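Local atomic coordinates of TetR family transcriptional regulator (Clostridium perfringens, PDB entry 6AZH), a protein that probably binds DNA as a dimeric TetR-family transcriptional regulator, with a putative role in controlling fatty acid metabolism. Residues K170-V174 against N175-D179; E180-I183 against N184-G188; M4-T7 against K8-F12; V38-G41 against T42-N46. All blocks are in the same frame, centred on the assembly; numbering follows the deposited sequence.

Contact 1 (K170-V174 against N175-D179)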
loop_
_atom_site.group_PDB
_atom_site.type_symbol
_atom_site.label_atom_id
_atom_site.label_comp_id
_atom_site.label_asym_id
_atom_site.label_seq_id
_atom_site.Cartn_x
_atom_site.Cartn_y
_atom_site.Cartn_z
ATOM N N LYS A 170 -17.790 -6.200 -5.090
ATOM C CA LYS A 170 -18.113 -5.224 -6.116
ATOM C C LYS A 170 -17.195 -5.454 -7.306
ATOM O O LYS A 170 -16.196 -6.169 -7.217
ATOM C CB LYS A 170 -17.967 -3.789 -5.592
ATOM C CG LYS A 170 -16.676 -3.560 -4.817
ATOM C CD LYS A 170 -16.642 -2.182 -4.173
ATOM C CE LYS A 170 -17.641 -2.078 -3.036
ATOM N NZ LYS A 170 -16.991 -2.289 -1.714
ATOM N N GLU A 171 -17.548 -4.836 -8.426
ATOM C CA GLU A 171 -16.718 -4.849 -9.620
ATOM C C GLU A 171 -16.067 -3.487 -9.814
ATOM O O GLU A 171 -16.727 -2.447 -9.702
ATOM C CB GLU A 171 -17.531 -5.220 -10.859
ATOM C CG GLU A 171 -17.763 -6.718 -10.993
ATOM C CD GLU A 171 -18.074 -7.119 -12.415
ATOM O OE1 GLU A 171 -18.985 -6.510 -13.021
ATOM O OE2 GLU A 171 -17.398 -8.033 -12.930
ATOM N N PHE A 172 -14.775 -3.514 -10.129
ATOM C CA PHE A 172 -13.948 -2.320 -10.254
ATOM C C PHE A 172 -14.147 -1.647 -11.612
ATOM O O PHE A 172 -14.076 -2.304 -12.652
ATOM C CB PHE A 172 -12.489 -2.733 -10.075
ATOM C CG PHE A 172 -11.515 -1.595 -10.074
ATOM C CD1 PHE A 172 -11.238 -0.911 -8.905
ATOM C CD2 PHE A 172 -10.843 -1.240 -11.231
ATOM C CE1 PHE A 172 -10.318 0.126 -8.896
ATOM C CE2 PHE A 172 -9.929 -0.203 -11.230
ATOM C CZ PHE A 172 -9.664 0.480 -10.064
ATOM N N ASN A 173 -14.376 -0.336 -11.606
ATOM C CA ASN A 173 -14.574 0.443 -12.829
ATOM C C ASN A 173 -13.506 1.525 -12.862
ATOM O O ASN A 173 -13.594 2.503 -12.115
ATOM C CB ASN A 173 -15.975 1.053 -12.874
ATOM C CG ASN A 173 -16.254 1.816 -14.173
ATOM O OD1 ASN A 173 -15.368 2.447 -14.752
ATOM N ND2 ASN A 173 -17.500 1.760 -14.626
ATOM N N VAL A 174 -12.520 1.363 -13.746
ATOM C CA VAL A 174 -11.337 2.219 -13.697
ATOM C C VAL A 174 -11.690 3.669 -14.015
ATOM O O VAL A 174 -11.121 4.598 -13.428
ATOM C CB VAL A 174 -10.244 1.677 -14.638
ATOM C CG1 VAL A 174 -10.663 1.814 -16.089
ATOM C CG2 VAL A 174 -8.927 2.400 -14.379
ATOM N N ASN A 175 -12.633 3.895 -14.931
ATOM C CA ASN A 175 -12.943 5.271 -15.314
ATOM C C ASN A 175 -13.681 5.998 -14.203
ATOM O O ASN A 175 -13.448 7.188 -13.972
ATOM C CB ASN A 175 -13.754 5.296 -16.607
ATOM C CG ASN A 175 -12.913 4.969 -17.814
ATOM O OD1 ASN A 175 -11.798 5.469 -17.958
ATOM N ND2 ASN A 175 -13.431 4.110 -18.682
ATOM N N LYS A 176 -14.570 5.295 -13.503
ATOM C CA LYS A 176 -15.247 5.900 -12.361
ATOM C C LYS A 176 -14.265 6.191 -11.236
ATOM O O LYS A 176 -14.388 7.208 -10.547
ATOM C CB LYS A 176 -16.372 4.988 -11.866
ATOM C CG LYS A 176 -17.603 5.012 -12.754
ATOM C CD LYS A 176 -18.708 4.107 -12.228
ATOM C CE LYS A 176 -19.945 4.145 -13.135
ATOM N NZ LYS A 176 -20.791 2.929 -12.945
ATOM N N VAL A 177 -13.281 5.310 -11.041
ATOM C CA VAL A 177 -12.305 5.524 -9.977
ATOM C C VAL A 177 -11.424 6.720 -10.290
ATOM O O VAL A 177 -11.141 7.538 -9.408
ATOM C CB VAL A 177 -11.467 4.254 -9.753
ATOM C CG1 VAL A 177 -10.309 4.565 -8.846
ATOM C CG2 VAL A 177 -12.338 3.161 -9.149
ATOM N N ILE A 178 -10.977 6.845 -11.544
ATOM C CA ILE A 178 -10.204 8.020 -11.940
ATOM C C ILE A 178 -10.983 9.289 -11.642
ATOM O O ILE A 178 -10.461 10.230 -11.038
ATOM C CB ILE A 178 -9.822 7.940 -13.428
ATOM C CG1 ILE A 178 -8.774 6.864 -13.655
ATOM C CG2 ILE A 178 -9.255 9.264 -13.918
ATOM C CD1 ILE A 178 -8.600 6.495 -15.132
ATOM N N ASP A 179 -12.250 9.335 -12.056
ATOM C CA ASP A 179 -13.032 10.552 -11.867
ATOM C C ASP A 179 -13.215 10.871 -10.390
ATOM O O ASP A 179 -13.092 12.036 -9.985
ATOM C CB ASP A 179 -14.389 10.424 -12.561
ATOM C CG ASP A 179 -14.277 10.500 -14.075
ATOM O OD1 ASP A 179 -13.202 10.888 -14.585
ATOM O OD2 ASP A 179 -15.267 10.162 -14.755
HETATM O O HOH W 1 -19.197 0.725 -12.711
#
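OD1 of Asn-173 is gripped by two backbone N-H groups of the first helical turn. The bond from Lys-176 N to Asn-173 OD1 is 3.2 Å long and nearly straight at hydrogen (167°), although the donor stands well above the plane of the amide carbonyl; Asn-175 N adds a weak, more bent bond to the same oxygen. A chi1 of -177° sets CG of Asn-173 opposite its backbone N and turns the amide to the helix start. The other end of that amide is held too: a water accepts from Asn-173 ND2 at 2.8 Å and from Lys-176 NZ at 2.7 Å, while the extended Lys-176 chain runs past the amide, its CD 3.6 Å from Asn-173 ND2. Both ends being tied should fix the rotation of the amide. The main chain of Asn-173 contributes as well, its O accepting from Val-177 N at 3.0 Å. Just before the cap, the Phe-172 ring brings CE1 to 3.7 Å from Val-177 CG2, its other neighbours including Tyr-95, and Val-177 also packs on Leu-149 of the second subunit. This is an asparagine N-cap, here opening helix 174-187 in the C-terminal domain.

Contact 2 (E180-I183 against N184-G188)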
loop_
_atom_site.group_PDB
_atom_site.type_symbol
_atom_site.label_atom_id
_atom_site.label_comp_id
_atom_site.label_asym_id
_atom_site.label_seq_id
_atom_site.Cartn_x
_atom_site.Cartn_y
_atom_site.Cartn_z
ATOM N N GLU A 180 -13.507 9.852 -9.572
ATOM C CA GLU A 180 -13.766 10.093 -8.153
ATOM C C GLU A 180 -12.498 10.521 -7.433
ATOM O O GLU A 180 -12.517 11.458 -6.631
ATOM C CB GLU A 180 -14.343 8.837 -7.477
ATOM C CG GLU A 180 -15.772 8.483 -7.856
ATOM C CD GLU A 180 -16.767 8.639 -6.706
ATOM O OE1 GLU A 180 -16.382 9.134 -5.622
ATOM O OE2 GLU A 180 -17.948 8.260 -6.896
ATOM N N ILE A 181 -11.385 9.824 -7.689
ATOM C CA ILE A 181 -10.148 10.122 -6.977
ATOM C C ILE A 181 -9.619 11.489 -7.372
ATOM O O ILE A 181 -9.060 12.217 -6.538
ATOM C CB ILE A 181 -9.104 9.020 -7.228
ATOM C CG1 ILE A 181 -9.584 7.688 -6.635
ATOM C CG2 ILE A 181 -7.758 9.422 -6.640
ATOM C CD1 ILE A 181 -9.272 7.501 -5.189
ATOM N N THR A 182 -9.760 11.855 -8.648
ATOM C CA THR A 182 -9.324 13.176 -9.086
ATOM C C THR A 182 -10.045 14.262 -8.296
ATOM O O THR A 182 -9.418 15.196 -7.786
ATOM C CB THR A 182 -9.560 13.347 -10.595
ATOM O OG1 THR A 182 -8.801 12.370 -11.327
ATOM C CG2 THR A 182 -9.143 14.754 -11.053
ATOM N N ILE A 183 -11.362 14.138 -8.160
ATOM C CA ILE A 183 -12.105 15.135 -7.392
ATOM C C ILE A 183 -11.726 15.071 -5.918
ATOM O O ILE A 183 -11.469 16.102 -5.289
ATOM C CB ILE A 183 -13.618 14.958 -7.606
ATOM C CG1 ILE A 183 -13.991 15.331 -9.043
ATOM C CG2 ILE A 183 -14.389 15.849 -6.646
ATOM C CD1 ILE A 183 -15.372 14.843 -9.467
ATOM N N ASN A 184 -11.641 13.860 -5.345
ATOM C CA ASN A 184 -11.282 13.757 -3.934
ATOM C C ASN A 184 -9.948 14.436 -3.652
ATOM O O ASN A 184 -9.814 15.182 -2.676
ATOM C CB ASN A 184 -11.222 12.292 -3.506
ATOM C CG ASN A 184 -12.584 11.622 -3.500
ATOM O OD1 ASN A 184 -13.621 12.275 -3.655
ATOM N ND2 ASN A 184 -12.585 10.302 -3.324
ATOM N N ILE A 185 -8.952 14.213 -4.512
ATOM C CA ILE A 185 -7.619 14.759 -4.272
ATOM C C ILE A 185 -7.592 16.265 -4.512
ATOM O O ILE A 185 -7.029 17.027 -3.715
ATOM C CB ILE A 185 -6.577 14.045 -5.154
ATOM C CG1 ILE A 185 -6.358 12.609 -4.696
ATOM C CG2 ILE A 185 -5.263 14.811 -5.118
ATOM C CD1 ILE A 185 -5.300 11.877 -5.506
ATOM N N LEU A 186 -8.164 16.719 -5.631
ATOM C CA LEU A 186 -8.050 18.140 -5.961
ATOM C C LEU A 186 -8.996 18.998 -5.117
ATOM O O LEU A 186 -8.590 20.034 -4.574
ATOM C CB LEU A 186 -8.307 18.352 -7.465
ATOM C CG LEU A 186 -7.269 17.700 -8.395
ATOM C CD1 LEU A 186 -7.565 18.008 -9.872
ATOM C CD2 LEU A 186 -5.889 18.174 -8.032
ATOM N N ASP A 187 -10.259 18.584 -4.993
ATOM C CA ASP A 187 -11.279 19.396 -4.321
ATOM C C ASP A 187 -11.479 19.037 -2.852
ATOM O O ASP A 187 -12.157 19.778 -2.139
ATOM C CB ASP A 187 -12.626 19.256 -5.041
ATOM C CG ASP A 187 -12.581 19.773 -6.471
ATOM O OD1 ASP A 187 -12.120 20.907 -6.665
ATOM O OD2 ASP A 187 -12.982 19.031 -7.396
ATOM N N GLY A 188 -10.926 17.931 -2.384
ATOM C CA GLY A 188 -11.218 17.498 -1.032
ATOM C C GLY A 188 -12.600 16.889 -0.965
ATOM O O GLY A 188 -13.289 16.733 -1.969
HETATM O O HOH W 2 -14.764 8.399 -3.468
HETATM O O HOH W 3 -15.697 11.896 -5.229
#
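Glu-180 and Asn-184, one turn apart, are joined through two waters that meet at a single carboxylate oxygen. One water donates to Glu-180 OE1 (2.8 Å) and accepts from Asn-184 ND2; the other donates both to Glu-180 OE1 and, at 2.6 Å, to Asn-184 OD1. The amide is thus engaged at both ends. Its CG, anti to the carbonyl carbon (chi1 -68°), folds back over the preceding turn and lies 3.1 Å from Glu-180 O, an oxygen that accepts from Asn-184 N at 2.9 Å. The second subunit adds further bonds: its Asp-146 N donates to Glu-180 OE1 and its Arg-143 to both Asn-184 OD1 and Gly-188 O. Four consecutive i to i+4 backbone bonds, ending with Asp-187 N to Ile-183 O, are followed by a weak one from Gly-188 N to Asn-184 O. Asp-187 sets OD2 3.6 Å from Ile-183 CG2, while its OD1 forms a salt bridge with Lys-192 of the second subunit. Gly-188 then ends the helix with positive phi (76°). On the apolar side, Ile-181 CG2 meets Ile-185 CD1 at 3.7 Å, and Thr-182 CG2 lies alongside Leu-186 CD1 at 3.8 Å. Thr-182 OG1 bonds back to Ile-178 O. Helix 174-187 is therefore set between helix 79-96 of its own chain, met through Phe-87 and Phe-91, and the second subunit, met among others through Glu-180, Asn-184 and Asp-187.

Contact 3 (M4-T7 against K8-F12)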
loop_
_atom_site.group_PDB
_atom_site.type_symbol
_atom_site.label_atom_id
_atom_site.label_comp_id
_atom_site.label_asym_id
_atom_site.label_seq_id
_atom_site.Cartn_x
_atom_site.Cartn_y
_atom_site.Cartn_z
HETATM N N MSE A 4 13.195 -7.334 -25.357
HETATM C CA MSE A 4 13.292 -8.640 -24.711
HETATM C C MSE A 4 13.070 -9.787 -25.704
HETATM O O MSE A 4 12.029 -9.848 -26.371
HETATM C CB MSE A 4 12.272 -8.758 -23.571
HETATM C CG MSE A 4 12.713 -8.200 -22.223
HETATM SE SE MSE A 4 11.293 -8.585 -20.923
HETATM C CE MSE A 4 9.974 -7.247 -21.527
ATOM N N ASN A 5 14.028 -10.711 -25.782
ATOM C CA ASN A 5 13.848 -11.890 -26.616
ATOM C C ASN A 5 12.782 -12.803 -25.999
ATOM O O ASN A 5 12.130 -12.457 -25.006
ATOM C CB ASN A 5 15.184 -12.600 -26.829
ATOM C CG ASN A 5 15.842 -13.064 -25.534
ATOM O OD1 ASN A 5 15.189 -13.280 -24.511
ATOM N ND2 ASN A 5 17.151 -13.247 -25.591
ATOM N N ARG A 6 12.565 -13.975 -26.607
ATOM C CA ARG A 6 11.489 -14.821 -26.108
ATOM C C ARG A 6 11.806 -15.324 -24.707
ATOM O O ARG A 6 10.920 -15.363 -23.849
ATOM C CB ARG A 6 11.218 -15.993 -27.052
ATOM C CG ARG A 6 10.039 -16.872 -26.629
ATOM C CD ARG A 6 10.488 -18.052 -25.769
ATOM N NE ARG A 6 9.367 -18.755 -25.164
ATOM C CZ ARG A 6 9.490 -19.888 -24.492
ATOM N NH1 ARG A 6 10.686 -20.438 -24.346
ATOM N NH2 ARG A 6 8.420 -20.477 -23.984
ATOM N N THR A 7 13.062 -15.711 -24.459
ATOM C CA THR A 7 13.421 -16.283 -23.163
ATOM C C THR A 7 13.181 -15.281 -22.039
ATOM O O THR A 7 12.530 -15.596 -21.033
ATOM C CB THR A 7 14.878 -16.729 -23.175
ATOM O OG1 THR A 7 14.997 -17.892 -24.006
ATOM C CG2 THR A 7 15.346 -17.054 -21.765
ATOM N N LYS A 8 13.679 -14.056 -22.209
ATOM C CA LYS A 8 13.509 -13.055 -21.163
ATOM C C LYS A 8 12.057 -12.606 -21.052
ATOM O O LYS A 8 11.551 -12.423 -19.938
ATOM C CB LYS A 8 14.446 -11.883 -21.419
ATOM C CG LYS A 8 15.893 -12.196 -21.052
ATOM C CD LYS A 8 16.804 -11.033 -21.381
ATOM C CE LYS A 8 18.045 -11.037 -20.494
ATOM N NZ LYS A 8 19.087 -11.950 -21.026
ATOM N N LYS A 9 11.355 -12.448 -22.184
ATOM C CA LYS A 9 9.943 -12.070 -22.113
ATOM C C LYS A 9 9.111 -13.139 -21.415
ATOM O O LYS A 9 8.225 -12.818 -20.615
ATOM C CB LYS A 9 9.370 -11.799 -23.508
ATOM C CG LYS A 9 7.862 -11.460 -23.489
ATOM C CD LYS A 9 7.448 -10.664 -24.728
ATOM C CE LYS A 9 6.088 -9.988 -24.546
ATOM N NZ LYS A 9 4.974 -10.976 -24.534
ATOM N N ALA A 10 9.375 -14.420 -21.705
ATOM C CA ALA A 10 8.610 -15.486 -21.076
ATOM C C ALA A 10 8.866 -15.527 -19.575
ATOM O O ALA A 10 7.928 -15.676 -18.785
ATOM C CB ALA A 10 8.961 -16.842 -21.717
ATOM N N ILE A 11 10.134 -15.402 -19.174
ATOM C CA ILE A 11 10.495 -15.364 -17.758
ATOM C C ILE A 11 9.875 -14.144 -17.105
ATOM O O ILE A 11 9.295 -14.227 -16.015
ATOM C CB ILE A 11 12.028 -15.365 -17.605
ATOM C CG1 ILE A 11 12.593 -16.744 -17.982
ATOM C CG2 ILE A 11 12.462 -14.984 -16.175
ATOM C CD1 ILE A 11 14.063 -16.736 -18.246
ATOM N N PHE A 12 9.981 -12.996 -17.768
ATOM C CA PHE A 12 9.390 -11.761 -17.248
ATOM C C PHE A 12 7.911 -11.942 -16.941
ATOM O O PHE A 12 7.458 -11.690 -15.814
ATOM C CB PHE A 12 9.602 -10.636 -18.262
ATOM C CG PHE A 12 8.945 -9.323 -17.882
ATOM C CD1 PHE A 12 9.546 -8.472 -16.971
ATOM C CD2 PHE A 12 7.743 -8.940 -18.457
ATOM C CE1 PHE A 12 8.956 -7.260 -16.627
ATOM C CE2 PHE A 12 7.133 -7.722 -18.117
ATOM C CZ PHE A 12 7.749 -6.880 -17.206
#
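An asparagine N-cap starts helix 6-26, the first helix of the chain: Asn-5 OD1 accepts from Lys-8 N at 2.9 Å. The bond is almost straight at hydrogen (174°), and the donor lies nearly on the line of the side-chain C=O. Asn-5 reaches it by placing CG between its backbone N and carbonyl carbon (chi1 60°), which folds the amide back over the first turn; OD1 also comes within 3.5 Å of Lys-8 CB. The main-chain oxygen of Asn-5 takes Lys-9 N, also at 2.9 Å. Just ahead of the cap, selenomethionine Met-4 bends at its selenium-methyl end and reaches Phe-12, with SE 3.8 Å from Phe-12 CB and 4.5 Å from the ring centroid. The approach is oblique, the methyl CE lying over one ring face toward its rim, a Met-aromatic contact that Phe-56 and Lys-60 of helix 50-74 adjoin. Helix 6-26 belongs to the TetR-type DNA-binding domain, and its inner side is carried by Thr-7 and Ile-11, which lie side by side with Thr-7 CG2 3.8 Å from Ile-11 CD1; Ile-11 continues onto Ile-32, Leu-43 and Ile-53. The Arg-6 guanidinium lays one face over Ala-10, CB standing 3.9 Å above its plane, and NH2 donates to Asn-37 O. The ammonium groups of Lys-8 and Lys-9 turn elsewhere, to Asn-46 OD1 and to the carboxylate of Glu-13 respectively.

Contact 4 (V38-G41 against T42-N46)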
loop_
_atom_site.group_PDB
_atom_site.type_symbol
_atom_site.label_atom_id
_atom_site.label_comp_id
_atom_site.label_asym_id
_atom_site.label_seq_id
_atom_site.Cartn_x
_atom_site.Cartn_y
_atom_site.Cartn_z
ATOM N N VAL A 38 10.396 -22.282 -20.263
ATOM C CA VAL A 38 11.795 -22.040 -20.583
ATOM C C VAL A 38 12.622 -23.141 -19.933
ATOM O O VAL A 38 12.494 -23.387 -18.730
ATOM C CB VAL A 38 12.255 -20.657 -20.097
ATOM C CG1 VAL A 38 13.756 -20.525 -20.188
ATOM C CG2 VAL A 38 11.584 -19.576 -20.920
ATOM N N ALA A 39 13.456 -23.807 -20.723
ATOM C CA ALA A 39 14.322 -24.837 -20.160
ATOM C C ALA A 39 15.156 -24.255 -19.019
ATOM O O ALA A 39 15.711 -23.161 -19.138
ATOM C CB ALA A 39 15.228 -25.406 -21.256
ATOM N N LYS A 40 15.260 -24.996 -17.905
ATOM C CA LYS A 40 15.901 -24.427 -16.719
ATOM C C LYS A 40 17.357 -24.061 -16.983
ATOM O O LYS A 40 17.855 -23.052 -16.465
ATOM C CB LYS A 40 15.793 -25.391 -15.532
ATOM C CG LYS A 40 15.541 -24.677 -14.207
ATOM C CD LYS A 40 15.500 -25.633 -13.025
ATOM C CE LYS A 40 14.465 -26.718 -13.215
ATOM N NZ LYS A 40 13.802 -27.064 -11.923
ATOM N N GLY A 41 18.062 -24.864 -17.785
ATOM C CA GLY A 41 19.436 -24.518 -18.120
ATOM C C GLY A 41 19.544 -23.196 -18.858
ATOM O O GLY A 41 20.488 -22.429 -18.650
ATOM N N THR A 42 18.574 -22.911 -19.729
ATOM C CA THR A 42 18.553 -21.640 -20.448
ATOM C C THR A 42 18.163 -20.496 -19.516
ATOM O O THR A 42 18.702 -19.386 -19.626
ATOM C CB THR A 42 17.605 -21.758 -21.642
ATOM O OG1 THR A 42 18.121 -22.755 -22.545
ATOM C CG2 THR A 42 17.466 -20.426 -22.400
ATOM N N LEU A 43 17.242 -20.748 -18.579
ATOM C CA LEU A 43 16.961 -19.739 -17.559
ATOM C C LEU A 43 18.237 -19.371 -16.818
ATOM O O LEU A 43 18.574 -18.192 -16.683
ATOM C CB LEU A 43 15.887 -20.221 -16.579
ATOM C CG LEU A 43 15.529 -19.217 -15.456
ATOM C CD1 LEU A 43 14.088 -19.386 -14.994
ATOM C CD2 LEU A 43 16.461 -19.298 -14.232
ATOM N N TYR A 44 18.963 -20.375 -16.321
ATOM C CA TYR A 44 20.142 -20.078 -15.526
ATOM C C TYR A 44 21.265 -19.478 -16.362
ATOM O O TYR A 44 22.137 -18.799 -15.808
ATOM C CB TYR A 44 20.619 -21.350 -14.817
ATOM C CG TYR A 44 19.900 -21.664 -13.514
ATOM C CD1 TYR A 44 19.899 -20.754 -12.450
ATOM C CD2 TYR A 44 19.250 -22.876 -13.341
ATOM C CE1 TYR A 44 19.266 -21.059 -11.249
ATOM C CE2 TYR A 44 18.617 -23.198 -12.144
ATOM C CZ TYR A 44 18.616 -22.284 -11.109
ATOM O OH TYR A 44 17.973 -22.606 -9.938
ATOM N N TYR A 45 21.257 -19.696 -17.682
ATOM C CA TYR A 45 22.209 -19.000 -18.535
ATOM C C TYR A 45 21.965 -17.497 -18.513
ATOM O O TYR A 45 22.901 -16.709 -18.688
ATOM C CB TYR A 45 22.120 -19.533 -19.963
ATOM C CG TYR A 45 23.154 -18.945 -20.894
ATOM C CD1 TYR A 45 22.826 -17.911 -21.763
ATOM C CD2 TYR A 45 24.464 -19.419 -20.900
ATOM C CE1 TYR A 45 23.769 -17.363 -22.614
ATOM C CE2 TYR A 45 25.414 -18.876 -21.750
ATOM C CZ TYR A 45 25.059 -17.849 -22.602
ATOM O OH TYR A 45 25.994 -17.304 -23.450
ATOM N N ASN A 46 20.723 -17.086 -18.274
ATOM C CA ASN A 46 20.327 -15.683 -18.301
ATOM C C ASN A 46 20.272 -15.037 -16.922
ATOM O O ASN A 46 20.560 -13.839 -16.800
ATOM C CB ASN A 46 18.955 -15.547 -18.972
ATOM C CG ASN A 46 19.027 -15.705 -20.480
ATOM O OD1 ASN A 46 19.222 -14.728 -21.200
ATOM N ND2 ASN A 46 18.859 -16.933 -20.966
#
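Helix 40-46 is the second helix of the helix-turn-helix unit, following helix 29-36, and the segment from Val-38 to Asn-46 holds its N-cap and the whole short helix. Ala-39 holds the N-cap position; having no polar side chain, it contributes its main-chain O, which accepts from Leu-43 N at 2.9 Å. The next step up, Tyr-44 N bonds to Lys-40 O, also at 2.9 Å, and Tyr-45 N follows to Gly-41 O with a more bent geometry (139° at hydrogen). Lys-40 and Tyr-44 run side by side in the same direction. The aliphatic part of the lysine touches the ring at CE2, 4.0 Å from Lys-40 CG, while CD2 of Tyr-44 comes to 3.4 Å from Lys-40 O, which lies obliquely to the ring. Leu-43 CD2 lies over one face of the Tyr-44 ring, offset toward the rim, and the lysine ammonium goes on to a salt bridge with Asp-30 of helix 29-36. On the inner side, Val-38 CG1 stands anti to its backbone N (chi1 169°) and meets Leu-43 at N (3.8 Å) and CB. Leu-43 itself continues onto Val-29 and Ala-33. At the far end Asn-46 folds back: its ND2 donates to Thr-42 O at 2.8 Å, with that oxygen close to the amide plane. A short helix with its apolar side against helices 6-26 and 29-36 and tyrosines on exposed positions is typical of the TetR-family recognition helix, which probably enters the DNA major groove.

Along the chain the order is contact 3, contact 4, contact 1, contact 2. Contacts 3 and 4 lie in the N-terminal DNA-binding domain, their centres 11 Å apart, and touch directly through side chains of helices 6-26 and 40-46; Val-38, in the loop before helix 40-46, also packs on Arg-6 and Ala-10 of helix 6-26. Contacts 1 and 2 share helix 174-187, the first at its start and the second toward its end, with centres 14 Å apart, and both touch the second subunit. Contacts 2 and 4 are about 48 Å apart between centres, on opposite sides of the chain's centre. This spacing separates the probable DNA-reading end from the subunit interface.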